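Local coordinates for protein mucus binding proteinn (Lactobacillus reuteri, PDB 4MT5) that probably mediates adhesion of the bacterium to gastrointestinal mucus as a cell-wall-anchored surface protein, of which this chain is one mucin-binding repeat with a ubiquitin-like beta-grasp fold, at residues A[3-8]-A[63-68]; A[47-52]-A[69-74]; A[84-89]-A[110-115]; A[94-99]-A[175-180]; A[144-149]-A[162-167]. All blocks are in the same frame, centred on the assembly; numbering follows the deposited sequence.

Interaction 1: residues A[3-8]-A[63-68]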
# COMPACT_ATOMS: atom_id res chain seq x y z
N THR A 3 -43.94 16.16 -1.39
CA THR A 3 -42.63 15.79 -1.88
C THR A 3 -41.85 15.12 -0.76
O THR A 3 -42.00 15.48 0.41
CB THR A 3 -41.87 17.01 -2.43
OG1 THR A 3 -42.40 17.34 -3.73
CG2 THR A 3 -40.40 16.72 -2.59
N ALA A 4 -41.06 14.12 -1.10
CA ALA A 4 -40.15 13.55 -0.14
C ALA A 4 -38.84 13.27 -0.86
O ALA A 4 -38.84 12.82 -2.00
CB ALA A 4 -40.73 12.28 0.45
N TYR A 5 -37.73 13.58 -0.19
CA TYR A 5 -36.41 13.43 -0.80
C TYR A 5 -35.65 12.29 -0.13
O TYR A 5 -35.69 12.14 1.09
CB TYR A 5 -35.57 14.71 -0.67
CG TYR A 5 -36.06 15.91 -1.45
CD1 TYR A 5 -36.09 15.89 -2.85
CD2 TYR A 5 -36.46 17.07 -0.81
CE1 TYR A 5 -36.52 17.00 -3.58
CE2 TYR A 5 -36.89 18.18 -1.53
CZ TYR A 5 -36.92 18.14 -2.91
OH TYR A 5 -37.35 19.24 -3.61
N VAL A 6 -34.95 11.49 -0.93
CA VAL A 6 -34.08 10.45 -0.39
C VAL A 6 -32.68 10.73 -0.91
O VAL A 6 -32.44 10.70 -2.11
CB VAL A 6 -34.57 9.05 -0.81
CG1 VAL A 6 -33.65 7.98 -0.27
CG2 VAL A 6 -35.99 8.81 -0.31
N LYS A 7 -31.76 11.06 0.00
CA LYS A 7 -30.46 11.62 -0.39
C LYS A 7 -29.33 10.68 0.02
O LYS A 7 -29.14 10.40 1.20
CB LYS A 7 -30.27 13.02 0.22
CG LYS A 7 -28.92 13.66 -0.02
CD LYS A 7 -28.90 15.18 0.30
CE LYS A 7 -28.84 15.46 1.80
NZ LYS A 7 -28.71 16.92 2.13
N TYR A 8 -28.60 10.16 -0.97
CA TYR A 8 -27.50 9.24 -0.74
C TYR A 8 -26.19 10.02 -0.72
O TYR A 8 -25.82 10.62 -1.73
CB TYR A 8 -27.42 8.19 -1.85
CG TYR A 8 -28.64 7.32 -2.01
CD1 TYR A 8 -28.67 6.04 -1.47
CD2 TYR A 8 -29.76 7.77 -2.70
CE1 TYR A 8 -29.81 5.23 -1.62
CE2 TYR A 8 -30.90 6.98 -2.85
CZ TYR A 8 -30.91 5.71 -2.31
OH TYR A 8 -32.02 4.92 -2.46
N THR A 63 -41.61 19.14 3.53
CA THR A 63 -40.78 18.64 2.46
C THR A 63 -39.57 18.00 3.12
O THR A 63 -38.54 18.62 3.29
CB THR A 63 -40.42 19.76 1.48
OG1 THR A 63 -41.59 20.10 0.72
CG2 THR A 63 -39.33 19.33 0.52
N PRO A 64 -39.71 16.73 3.53
CA PRO A 64 -38.64 16.05 4.26
C PRO A 64 -37.58 15.44 3.35
O PRO A 64 -37.89 14.94 2.28
CB PRO A 64 -39.38 14.93 4.97
CG PRO A 64 -40.56 14.65 4.12
CD PRO A 64 -40.95 15.94 3.48
N THR A 65 -36.34 15.50 3.81
CA THR A 65 -35.26 14.71 3.24
C THR A 65 -34.82 13.59 4.20
O THR A 65 -34.54 13.83 5.38
CB THR A 65 -34.04 15.58 2.90
OG1 THR A 65 -34.37 16.45 1.81
CG2 THR A 65 -32.84 14.72 2.50
N TYR A 66 -34.77 12.37 3.68
CA TYR A 66 -34.18 11.25 4.41
C TYR A 66 -32.79 10.96 3.82
O TYR A 66 -32.60 11.03 2.60
CB TYR A 66 -35.09 10.04 4.30
CG TYR A 66 -36.50 10.26 4.81
CD1 TYR A 66 -36.83 9.99 6.13
CD2 TYR A 66 -37.50 10.74 3.98
CE1 TYR A 66 -38.13 10.17 6.61
CE2 TYR A 66 -38.80 10.92 4.46
CZ TYR A 66 -39.10 10.64 5.77
OH TYR A 66 -40.36 10.83 6.23
N GLU A 67 -31.82 10.66 4.68
CA GLU A 67 -30.44 10.50 4.23
C GLU A 67 -29.91 9.06 4.33
O GLU A 67 -30.16 8.34 5.30
CB GLU A 67 -29.50 11.47 4.97
CG GLU A 67 -29.69 12.97 4.62
CD GLU A 67 -28.73 13.90 5.38
OE1 GLU A 67 -28.26 13.50 6.47
OE2 GLU A 67 -28.43 15.03 4.90
N VAL A 68 -29.20 8.63 3.31
CA VAL A 68 -28.51 7.35 3.36
C VAL A 68 -27.02 7.65 3.28
O VAL A 68 -26.56 8.15 2.26
CB VAL A 68 -28.93 6.41 2.19
CG1 VAL A 68 -28.17 5.10 2.25
CG2 VAL A 68 -30.42 6.15 2.20
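Residues Tyr5 to Tyr8 run parallel to Thr65 to Val68, the pairing of first and last strands that marks the ubiquitin-like beta-grasp fold in the N-terminal half of the repeat. Four backbone hydrogen bonds join them, alternating in direction: Tyr5 N to Pro64 O, Tyr66 N to Tyr5 O, Lys7 N to Tyr66 O and Val68 N to Lys7 O. The tight part is on the side of Val6, Tyr66, Tyr8 and Val68, toward its Tyr8 end. The Tyr8 ring lies alongside the Val68 branch, with Tyr8 CD1 3.7 Å from Val68 CB, while Leu48 and Thr34 press on Val68 and the Tyr8 hydroxyl is hydrogen-bonded to that of Tyr32. The face with Tyr5, Thr65, Lys7 and Glu67 is looser and more accessible to solvent. There the Tyr5 ring has Thr3 CG2 3.8 Å above one face, toward the rim, and Thr63 CG2 reaches Tyr5 CE2 at 3.4 Å. Thr65 OG1 rests against Tyr5 CB. Further along, Lys7 and Glu67 lie side by side, pointing the same way, the carboxylate oxygen OE1 being bonded to His69. A bend in the lysine chain (chi3 77°) brings Lys7 NZ to 3.4 Å from Glu67 OE2, closing a salt bridge.

Interaction 2: residues A[47-52]-A[69-74]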
# COMPACT_ATOMS: atom_id res chain seq x y z
N VAL A 47 -19.32 1.76 1.45
CA VAL A 47 -19.82 1.07 2.63
C VAL A 47 -20.94 1.85 3.32
O VAL A 47 -20.76 3.02 3.67
CB VAL A 47 -18.69 0.84 3.65
CG1 VAL A 47 -19.25 0.46 5.03
CG2 VAL A 47 -17.78 -0.23 3.15
N LEU A 48 -22.08 1.21 3.51
CA LEU A 48 -23.20 1.79 4.24
C LEU A 48 -22.81 2.24 5.64
O LEU A 48 -22.08 1.55 6.35
CB LEU A 48 -24.35 0.79 4.33
CG LEU A 48 -25.68 1.37 4.80
CD1 LEU A 48 -26.03 2.62 4.00
CD2 LEU A 48 -26.77 0.34 4.64
N VAL A 49 -23.32 3.39 6.05
CA VAL A 49 -23.03 3.90 7.38
C VAL A 49 -24.33 4.09 8.15
O VAL A 49 -24.41 3.79 9.34
CB VAL A 49 -22.25 5.21 7.31
CG1 VAL A 49 -21.93 5.70 8.71
CG2 VAL A 49 -20.97 5.00 6.50
N SER A 50 -25.35 4.58 7.46
CA SER A 50 -26.66 4.74 8.07
C SER A 50 -27.70 4.89 6.98
O SER A 50 -27.39 5.32 5.88
CB SER A 50 -26.71 5.94 9.03
OG SER A 50 -26.28 7.13 8.39
N ASP A 51 -28.93 4.50 7.30
CA ASP A 51 -30.02 4.60 6.36
C ASP A 51 -31.24 5.17 7.10
O ASP A 51 -31.92 4.45 7.84
CB ASP A 51 -30.33 3.23 5.76
CG ASP A 51 -31.58 3.23 4.87
OD1 ASP A 51 -32.03 4.32 4.49
OD2 ASP A 51 -32.12 2.14 4.56
N GLY A 52 -31.50 6.46 6.88
CA GLY A 52 -32.58 7.15 7.57
C GLY A 52 -34.00 6.83 7.11
O GLY A 52 -34.97 7.23 7.76
N HIS A 69 -26.27 7.40 4.35
CA HIS A 69 -24.84 7.75 4.33
C HIS A 69 -23.92 6.56 3.97
O HIS A 69 -24.15 5.42 4.37
CB HIS A 69 -24.40 8.43 5.64
CG HIS A 69 -24.99 9.80 5.84
ND1 HIS A 69 -24.42 10.94 5.31
CD2 HIS A 69 -26.09 10.21 6.52
CE1 HIS A 69 -25.15 11.99 5.65
NE2 HIS A 69 -26.17 11.58 6.38
N PHE A 70 -22.89 6.82 3.18
CA PHE A 70 -21.90 5.82 2.83
C PHE A 70 -20.53 6.35 3.14
O PHE A 70 -20.38 7.56 3.29
CB PHE A 70 -21.93 5.52 1.35
CG PHE A 70 -23.20 4.90 0.87
CD1 PHE A 70 -23.27 3.53 0.68
CD2 PHE A 70 -24.30 5.67 0.59
CE1 PHE A 70 -24.43 2.95 0.22
CE2 PHE A 70 -25.46 5.09 0.13
CZ PHE A 70 -25.52 3.73 -0.05
N LYS A 71 -19.55 5.46 3.24
CA LYS A 71 -18.13 5.84 3.23
C LYS A 71 -17.40 4.95 2.24
O LYS A 71 -17.92 3.92 1.82
CB LYS A 71 -17.48 5.71 4.61
CG LYS A 71 -17.54 4.29 5.17
CD LYS A 71 -16.80 4.19 6.50
CE LYS A 71 -17.30 3.01 7.33
NZ LYS A 71 -16.62 3.01 8.66
N HIS A 72 -16.20 5.36 1.85
CA HIS A 72 -15.39 4.56 0.93
C HIS A 72 -14.92 3.26 1.57
O HIS A 72 -14.50 3.24 2.73
CB HIS A 72 -14.19 5.35 0.43
CG HIS A 72 -14.52 6.39 -0.59
ND1 HIS A 72 -13.57 7.02 -1.36
CD2 HIS A 72 -15.71 6.92 -0.97
CE1 HIS A 72 -14.15 7.89 -2.17
NE2 HIS A 72 -15.45 7.85 -1.95
N GLY A 73 -14.98 2.18 0.80
CA GLY A 73 -14.45 0.92 1.25
C GLY A 73 -12.94 0.96 1.26
O GLY A 73 -12.32 1.59 0.41
N MET A 74 -12.34 0.31 2.24
CA MET A 74 -10.88 0.21 2.28
C MET A 74 -10.41 -1.24 2.22
O MET A 74 -10.96 -2.13 2.90
CB MET A 74 -10.32 0.90 3.53
CG MET A 74 -10.60 2.40 3.61
SD MET A 74 -9.86 3.40 2.28
CE MET A 74 -10.47 5.02 2.73
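The Phe70 ring has Leu48 CD1 over one face, 4.1 Å above its plane and displaced toward the rim. The same methyl lies 3.4 Å from His69 O, and Ile38 of helix 35-42 touches both Leu48 and Phe70. On the other side of the strand the imidazole of His69 is approached at its edge, near the plane, by Ser50 OG, which is 3.6 Å from His69 CD2. Both imidazole nitrogens are engaged elsewhere, ND1 with Asp11 and NE2 with Glu67, which would fix the rotation of the ring. Strands 46-51 and 65-77 are antiparallel here, and their register slips by one residue at a classic beta bulge: Val49 and Ser50 both stand opposite His69. His69 O accepts a hydrogen bond from Val49 N at 2.8 Å and a weak one from Ser50 N at 3.4 Å, while His69 N donates to Ser50 O. Beyond the bulge Val47 and Lys71 form a hydrogen-bonded pair, each N donating to the O of the other. Lys71 sets its CG between its own N and carbonyl carbon (chi1 60°), and Lys71 CG there meets Val49 CG2 at 3.7 Å. From there the extended lysine chain runs alongside Val47, placing Lys71 CE 3.9 Å from Val47 CG1.

Interaction 3: residues A[84-89]-A[110-115]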
# COMPACT_ATOMS: atom_id res chain seq x y z
N ALA A 84 2.34 -7.07 -1.72
CA ALA A 84 3.06 -6.10 -0.92
C ALA A 84 4.06 -5.41 -1.80
O ALA A 84 4.51 -5.97 -2.80
CB ALA A 84 3.76 -6.78 0.23
N GLU A 85 4.39 -4.18 -1.44
CA GLU A 85 5.47 -3.49 -2.12
C GLU A 85 6.81 -4.03 -1.61
O GLU A 85 7.02 -4.13 -0.40
CB GLU A 85 5.38 -1.98 -1.93
CG GLU A 85 6.43 -1.25 -2.76
CD GLU A 85 6.44 0.26 -2.53
OE1 GLU A 85 5.71 0.73 -1.62
OE2 GLU A 85 7.19 0.96 -3.26
N GLN A 86 7.69 -4.39 -2.54
CA GLN A 86 8.98 -4.98 -2.22
C GLN A 86 10.08 -4.22 -2.92
O GLN A 86 9.96 -3.94 -4.11
CB GLN A 86 9.03 -6.44 -2.65
CG GLN A 86 7.87 -7.27 -2.14
CD GLN A 86 7.99 -8.73 -2.52
OE1 GLN A 86 9.10 -9.22 -2.79
NE2 GLN A 86 6.85 -9.43 -2.56
N LYS A 87 11.14 -3.88 -2.20
CA LYS A 87 12.34 -3.26 -2.78
C LYS A 87 13.60 -3.99 -2.32
O LYS A 87 13.86 -4.11 -1.13
CB LYS A 87 12.43 -1.78 -2.39
CG LYS A 87 11.29 -0.89 -2.92
CD LYS A 87 11.83 0.29 -3.75
CE LYS A 87 10.70 1.17 -4.24
NZ LYS A 87 9.48 0.37 -4.60
N THR A 88 14.39 -4.50 -3.27
CA THR A 88 15.57 -5.27 -2.90
C THR A 88 16.90 -4.56 -3.18
O THR A 88 17.19 -4.15 -4.30
CB THR A 88 15.56 -6.65 -3.58
OG1 THR A 88 14.50 -7.43 -3.02
CG2 THR A 88 16.88 -7.37 -3.34
N VAL A 89 17.72 -4.42 -2.14
CA VAL A 89 19.03 -3.83 -2.30
C VAL A 89 20.10 -4.88 -2.02
O VAL A 89 20.15 -5.47 -0.94
CB VAL A 89 19.22 -2.61 -1.39
CG1 VAL A 89 20.57 -2.00 -1.62
CG2 VAL A 89 18.14 -1.60 -1.66
N ALA A 110 21.92 -9.91 0.24
CA ALA A 110 20.73 -9.19 -0.19
C ALA A 110 19.87 -8.74 0.99
O ALA A 110 19.81 -9.43 2.02
CB ALA A 110 19.91 -10.04 -1.14
N VAL A 111 19.21 -7.60 0.85
CA VAL A 111 18.16 -7.21 1.79
C VAL A 111 16.90 -6.83 1.02
O VAL A 111 16.96 -6.07 0.06
CB VAL A 111 18.60 -6.07 2.75
CG1 VAL A 111 19.08 -4.87 1.98
CG2 VAL A 111 17.46 -5.69 3.68
N THR A 112 15.77 -7.40 1.43
CA THR A 112 14.49 -7.09 0.82
C THR A 112 13.63 -6.31 1.80
O THR A 112 13.34 -6.79 2.90
CB THR A 112 13.73 -8.36 0.40
OG1 THR A 112 14.43 -9.01 -0.67
CG2 THR A 112 12.33 -8.02 -0.09
N PHE A 113 13.23 -5.10 1.40
CA PHE A 113 12.31 -4.29 2.19
C PHE A 113 10.90 -4.56 1.71
O PHE A 113 10.65 -4.56 0.51
CB PHE A 113 12.64 -2.81 2.02
CG PHE A 113 13.93 -2.40 2.65
CD1 PHE A 113 13.98 -2.03 3.98
CD2 PHE A 113 15.10 -2.38 1.91
CE1 PHE A 113 15.17 -1.65 4.57
CE2 PHE A 113 16.30 -2.00 2.49
CZ PHE A 113 16.33 -1.63 3.82
N LYS A 114 9.97 -4.82 2.63
CA LYS A 114 8.58 -5.10 2.29
C LYS A 114 7.68 -4.20 3.11
O LYS A 114 7.97 -3.94 4.28
CB LYS A 114 8.24 -6.56 2.58
CG LYS A 114 8.76 -7.55 1.56
CD LYS A 114 8.69 -8.98 2.08
CE LYS A 114 8.57 -9.98 0.94
NZ LYS A 114 8.81 -11.38 1.39
N ARG A 115 6.59 -3.71 2.52
CA ARG A 115 5.57 -3.00 3.31
C ARG A 115 4.17 -3.19 2.78
O ARG A 115 3.95 -3.42 1.58
CB ARG A 115 5.86 -1.49 3.42
CG ARG A 115 5.60 -0.69 2.15
CD ARG A 115 5.77 0.80 2.40
NE ARG A 115 5.81 1.57 1.16
CZ ARG A 115 6.12 2.87 1.09
NH1 ARG A 115 6.43 3.54 2.19
NH2 ARG A 115 6.13 3.48 -0.08
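The beta hairpin of strands 85-96 and 104-120, in the C-terminal half of the repeat, pairs Glu85, Lys87 and Val89 with Arg115, Phe113 and Val111 through two backbone hydrogen bonds at each pair. A salt-bridge network lies at the Glu85 end. Arg115 NE and NH2 both donate to Glu85 OE1, at 2.9 Å for NE and 3.2 Å for NH2, from the same face of the carboxylate. The oxygen lies at the guanidinium edge, near its plane, and the two flat groups are turned 48° apart. Glu85 OE2 is met on its anti side by Lys87 NZ at 2.7 Å, so the carboxylate is shared between two cations. The guanidinium also makes a cation-pi contact with Tyr129. The buried Phe113 ring, on the same side of the hairpin, has Val111 CG2 over one face, 4.0 Å above the plane and offset toward the rim, and Lys87 O at its edge. Trp132 and Pro169 also pack on this ring. On the other side of the hairpin Thr88 OG1 and Thr112 OG1 share a hydrogen bond of 2.8 Å. The chains of Gln86 and Lys114 run alongside each other there, with Gln86 CG 3.8 Å from Lys114 CG. With two arginine N-H groups on one oxygen and an ammonium on the other, the Glu85 carboxylate is probably restrained in rotation and would tend to stay ionised.

Interaction 4: residues A[94-99]-A[175-180]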
# COMPACT_ATOMS: atom_id res chain seq x y z
N HIS A 94 33.49 -8.18 -5.69
CA HIS A 94 34.33 -8.91 -6.64
C HIS A 94 35.78 -9.01 -6.13
O HIS A 94 36.36 -8.03 -5.67
CB HIS A 94 34.31 -8.25 -8.03
CG HIS A 94 32.96 -8.23 -8.67
ND1 HIS A 94 32.24 -9.37 -8.93
CD2 HIS A 94 32.20 -7.19 -9.12
CE1 HIS A 94 31.09 -9.04 -9.51
NE2 HIS A 94 31.04 -7.73 -9.63
N TYR A 95 36.35 -10.21 -6.23
CA TYR A 95 37.74 -10.41 -5.85
C TYR A 95 38.60 -10.79 -7.07
O TYR A 95 38.50 -11.90 -7.59
CB TYR A 95 37.84 -11.50 -4.77
CG TYR A 95 37.04 -11.23 -3.50
CD1 TYR A 95 37.49 -10.34 -2.54
CD2 TYR A 95 35.84 -11.90 -3.26
CE1 TYR A 95 36.75 -10.11 -1.37
CE2 TYR A 95 35.10 -11.68 -2.10
CZ TYR A 95 35.56 -10.78 -1.16
OH TYR A 95 34.83 -10.56 -0.01
N VAL A 96 39.45 -9.87 -7.53
CA VAL A 96 40.22 -10.09 -8.76
C VAL A 96 41.74 -9.96 -8.61
O VAL A 96 42.26 -10.03 -7.50
CB VAL A 96 39.76 -9.12 -9.88
CG1 VAL A 96 38.32 -9.38 -10.23
CG2 VAL A 96 39.96 -7.68 -9.44
N ASP A 97 42.43 -9.80 -9.73
CA ASP A 97 43.88 -9.52 -9.75
C ASP A 97 44.26 -8.37 -10.70
O ASP A 97 43.44 -7.49 -10.99
CB ASP A 97 44.69 -10.78 -10.06
CG ASP A 97 44.39 -11.37 -11.44
OD1 ASP A 97 44.11 -10.61 -12.39
OD2 ASP A 97 44.45 -12.62 -11.56
N GLU A 98 45.49 -8.38 -11.20
CA GLU A 98 45.97 -7.32 -12.08
C GLU A 98 45.29 -7.39 -13.44
O GLU A 98 45.04 -6.36 -14.08
CB GLU A 98 47.49 -7.42 -12.27
CG GLU A 98 48.26 -7.64 -10.98
CD GLU A 98 48.29 -6.40 -10.10
OE1 GLU A 98 47.81 -5.33 -10.54
OE2 GLU A 98 48.80 -6.51 -8.96
N ASN A 99 45.01 -8.61 -13.88
CA ASN A 99 44.36 -8.86 -15.16
C ASN A 99 42.84 -8.91 -15.03
O ASN A 99 42.16 -9.38 -15.94
CB ASN A 99 44.85 -10.17 -15.78
CG ASN A 99 46.36 -10.36 -15.64
OD1 ASN A 99 47.10 -9.42 -15.30
ND2 ASN A 99 46.82 -11.59 -15.91
N VAL A 175 28.17 -2.26 -5.55
CA VAL A 175 29.19 -3.00 -6.28
C VAL A 175 30.58 -2.49 -5.93
O VAL A 175 30.94 -1.33 -6.20
CB VAL A 175 28.98 -2.94 -7.80
CG1 VAL A 175 29.66 -4.12 -8.47
CG2 VAL A 175 27.49 -2.92 -8.13
N LYS A 176 31.35 -3.36 -5.31
CA LYS A 176 32.66 -3.02 -4.79
C LYS A 176 33.63 -4.12 -5.20
O LYS A 176 33.35 -5.31 -5.01
CB LYS A 176 32.60 -2.92 -3.27
CG LYS A 176 33.02 -1.59 -2.69
CD LYS A 176 32.23 -0.43 -3.23
CE LYS A 176 32.48 0.80 -2.35
NZ LYS A 176 31.98 2.09 -2.93
N THR A 177 34.78 -3.72 -5.74
CA THR A 177 35.78 -4.66 -6.25
C THR A 177 37.07 -4.67 -5.41
O THR A 177 37.62 -3.61 -5.10
CB THR A 177 36.11 -4.32 -7.71
OG1 THR A 177 34.90 -4.35 -8.48
CG2 THR A 177 37.09 -5.33 -8.27
N VAL A 178 37.54 -5.86 -5.05
CA VAL A 178 38.81 -6.02 -4.34
C VAL A 178 39.89 -6.59 -5.27
O VAL A 178 39.70 -7.64 -5.88
CB VAL A 178 38.68 -6.95 -3.13
CG1 VAL A 178 39.88 -6.79 -2.20
CG2 VAL A 178 37.43 -6.66 -2.38
N VAL A 179 41.03 -5.90 -5.36
CA VAL A 179 42.13 -6.34 -6.23
C VAL A 179 43.31 -6.89 -5.43
O VAL A 179 43.84 -6.22 -4.54
CB VAL A 179 42.65 -5.21 -7.15
CG1 VAL A 179 43.69 -5.75 -8.10
CG2 VAL A 179 41.51 -4.59 -7.94
N TYR A 180 43.70 -8.11 -5.76
CA TYR A 180 44.81 -8.78 -5.10
C TYR A 180 46.11 -8.58 -5.87
O TYR A 180 46.19 -8.89 -7.06
CB TYR A 180 44.51 -10.28 -4.96
CG TYR A 180 43.61 -10.63 -3.80
CD1 TYR A 180 44.13 -11.23 -2.65
CD2 TYR A 180 42.24 -10.37 -3.84
CE1 TYR A 180 43.31 -11.56 -1.58
CE2 TYR A 180 41.41 -10.69 -2.77
CZ TYR A 180 41.95 -11.29 -1.64
OH TYR A 180 41.14 -11.62 -0.58
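His94, Tyr95 and Val96 pair in parallel with Thr177, Val178 and Val179, and Val96 N donates to Val178 O at 2.8 Å. Further bonds run from His94 N to Lys176 O, Val178 N to His94 O and Tyr180 N to Val96 O; in the last, the donor stands above the carbonyl plane. On the buried side Tyr95 lies alongside Val178, with Tyr95 CD1 3.6 Å from Val178 CB. That same CD1 also meets the edge of the Tyr180 ring, 3.9 Å from Tyr180 CE2. On the opposite face, which also carries His94 and Thr177, Val96 CG2 touches Val179 CG2 at 3.8 Å. The His94 ring has Thr177 OG1 at its edge, 4.0 Å from His94 CD2. Outside this layer the Tyr180 hydroxyl is hydrogen-bonded to Pro150 O, Val179 N to Asn158 OD1 and Asp97 OD1 to Gln101 N. Ile93 and Pro157 pack against Val178. The pairing of strands 85-96 and 174-182 is consistent with a second beta-grasp unit in the C-terminal half, its parallel strands matching those of the N-terminal half. Its inner side is held chiefly by apolar contacts, while the bond to Pro150 satisfies the phenol of Tyr180 and ties the ring to the covering loop.

Interaction 5: residues A[144-149]-A[162-167]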
# COMPACT_ATOMS: atom_id res chain seq x y z
N PHE A 144 24.76 -3.26 6.20
CA PHE A 144 25.43 -4.45 5.74
C PHE A 144 26.63 -4.68 6.63
O PHE A 144 27.39 -3.74 6.90
CB PHE A 144 25.87 -4.29 4.30
CG PHE A 144 24.79 -4.57 3.31
CD1 PHE A 144 24.17 -5.82 3.28
CD2 PHE A 144 24.40 -3.60 2.39
CE1 PHE A 144 23.17 -6.09 2.36
CE2 PHE A 144 23.40 -3.87 1.47
CZ PHE A 144 22.78 -5.12 1.45
N ALA A 145 26.79 -5.91 7.12
CA ALA A 145 27.97 -6.25 7.90
C ALA A 145 29.19 -6.02 7.01
O ALA A 145 29.18 -6.42 5.84
CB ALA A 145 27.90 -7.69 8.36
N ALA A 146 30.21 -5.35 7.54
CA ALA A 146 31.47 -5.22 6.83
C ALA A 146 32.00 -6.62 6.49
O ALA A 146 31.90 -7.54 7.30
CB ALA A 146 32.48 -4.45 7.67
N VAL A 147 32.53 -6.78 5.28
CA VAL A 147 33.07 -8.08 4.86
C VAL A 147 34.60 -8.08 4.76
O VAL A 147 35.21 -7.24 4.08
CB VAL A 147 32.44 -8.59 3.52
CG1 VAL A 147 33.29 -9.70 2.92
CG2 VAL A 147 31.03 -9.09 3.75
N PRO A 148 35.22 -9.04 5.47
CA PRO A 148 36.66 -9.26 5.42
C PRO A 148 37.03 -9.92 4.10
O PRO A 148 36.44 -10.96 3.75
CB PRO A 148 36.90 -10.25 6.58
CG PRO A 148 35.68 -10.16 7.43
CD PRO A 148 34.57 -9.90 6.48
N SER A 149 37.98 -9.32 3.39
CA SER A 149 38.58 -9.95 2.22
C SER A 149 39.27 -11.23 2.69
O SER A 149 40.04 -11.19 3.65
CB SER A 149 39.62 -9.02 1.59
OG SER A 149 39.11 -7.71 1.38
N ILE A 162 35.93 -4.51 3.14
CA ILE A 162 35.11 -3.37 2.78
C ILE A 162 34.12 -3.08 3.91
O ILE A 162 33.63 -4.00 4.59
CB ILE A 162 34.45 -3.54 1.41
CG1 ILE A 162 33.87 -2.19 0.93
CG2 ILE A 162 33.42 -4.66 1.46
CD1 ILE A 162 34.82 -0.98 1.08
N ASN A 163 33.85 -1.79 4.13
CA ASN A 163 33.15 -1.30 5.31
C ASN A 163 31.72 -1.79 5.52
O ASN A 163 31.21 -2.64 4.78
CB ASN A 163 33.11 0.23 5.28
CG ASN A 163 34.50 0.84 5.25
OD1 ASN A 163 35.49 0.12 5.27
ND2 ASN A 163 34.57 2.17 5.19
N GLU A 164 31.10 -1.25 6.55
CA GLU A 164 29.67 -1.35 6.69
C GLU A 164 29.08 -0.25 5.84
O GLU A 164 29.69 0.81 5.66
CB GLU A 164 29.24 -1.10 8.13
CG GLU A 164 29.52 -2.22 9.08
CD GLU A 164 28.97 -1.89 10.45
OE1 GLU A 164 28.94 -0.69 10.80
OE2 GLU A 164 28.56 -2.84 11.16
N PHE A 165 27.89 -0.52 5.32
CA PHE A 165 27.13 0.47 4.59
C PHE A 165 25.67 0.34 5.01
O PHE A 165 25.14 -0.77 5.15
CB PHE A 165 27.29 0.26 3.08
CG PHE A 165 28.50 0.94 2.49
CD1 PHE A 165 28.91 2.19 2.95
CD2 PHE A 165 29.24 0.34 1.48
CE1 PHE A 165 30.02 2.84 2.41
CE2 PHE A 165 30.36 0.97 0.93
CZ PHE A 165 30.75 2.22 1.40
N THR A 166 25.03 1.48 5.26
CA THR A 166 23.62 1.49 5.61
C THR A 166 22.81 1.76 4.35
O THR A 166 23.19 2.60 3.53
CB THR A 166 23.28 2.54 6.69
OG1 THR A 166 24.01 2.25 7.89
CG2 THR A 166 21.79 2.52 7.01
N VAL A 167 21.69 1.06 4.19
CA VAL A 167 20.84 1.24 3.02
C VAL A 167 19.36 1.41 3.40
O VAL A 167 18.89 0.83 4.38
CB VAL A 167 21.01 0.08 2.03
CG1 VAL A 167 22.40 0.10 1.43
CG2 VAL A 167 20.76 -1.25 2.71
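Phe144 turns its CG away from its own carbonyl carbon (chi1 -83°), and Val167 sets CG2 between its backbone N and carbonyl carbon; these settings place Phe144 CE2 against the valine methyls. The two side chains cross at about a right angle, with Phe144 CE2 3.9 Å from Val167 CG2 and CG1 of the same valine close behind. Beside them Phe144 N donates a nearly straight hydrogen bond to Phe165 O at 2.7 Å. The strands then stay adjacent through a stretch of loop-like geometry. Glu164 lays its CG 3.4 Å from Phe144 O, and its CA makes a CA-H...O contact with the same oxygen. Ala146 CA makes a matching contact with Asn163 O at 3.3 Å, while Ala146 CB sits over the backbone of Ile162 and Asn163. At the far end Val147 and Ile162 form an antiparallel hydrogen-bonded pair, with Val147 N to Ile162 O at 3.1 Å and Ile162 N to Val147 O at 3.0 Å. This two-stranded antiparallel sheet of strands 142-148 and 161-167 packs on strands 85-96, 104-120 and 174-182: Phe144 on Val111 and Thr109, Val147 on Tyr95 and Ser107, Ile162 on Ile93 and Lys176. Beyond it, Ser149 OG is hydrogen-bonded to His159 O. The backbone is thus bonded toward both ends of the contact and bridged between them by CA-H...O contacts. On the side facing these strands, Phe144, Val147, Ile162 and Val167 supply apolar surface, so the ribbon attaches to them chiefly by its hydrocarbon groups.

In the fold
The repeat is elongated, and the contacts fall into two groups along it. Interactions 1 and 2 share strand 65-77 in the N-terminal half, with centres 16 Å apart, and meet where Glu67 O lies 2.8 Å from Gly52 N, a probable hydrogen bond. Interactions 3 and 4 share strand 85-96 in the C-terminal half but do not touch, their centres being 28 Å apart. Interaction 5 bridges this pair, its centre 19 Å from that of interaction 3, where Phe113 CZ packs on Val167 O, and 16 Å from that of interaction 4, where Tyr95 OH packs on Val147 CG1. Interactions 1 and 4, near the two ends, are 77 Å apart between centres.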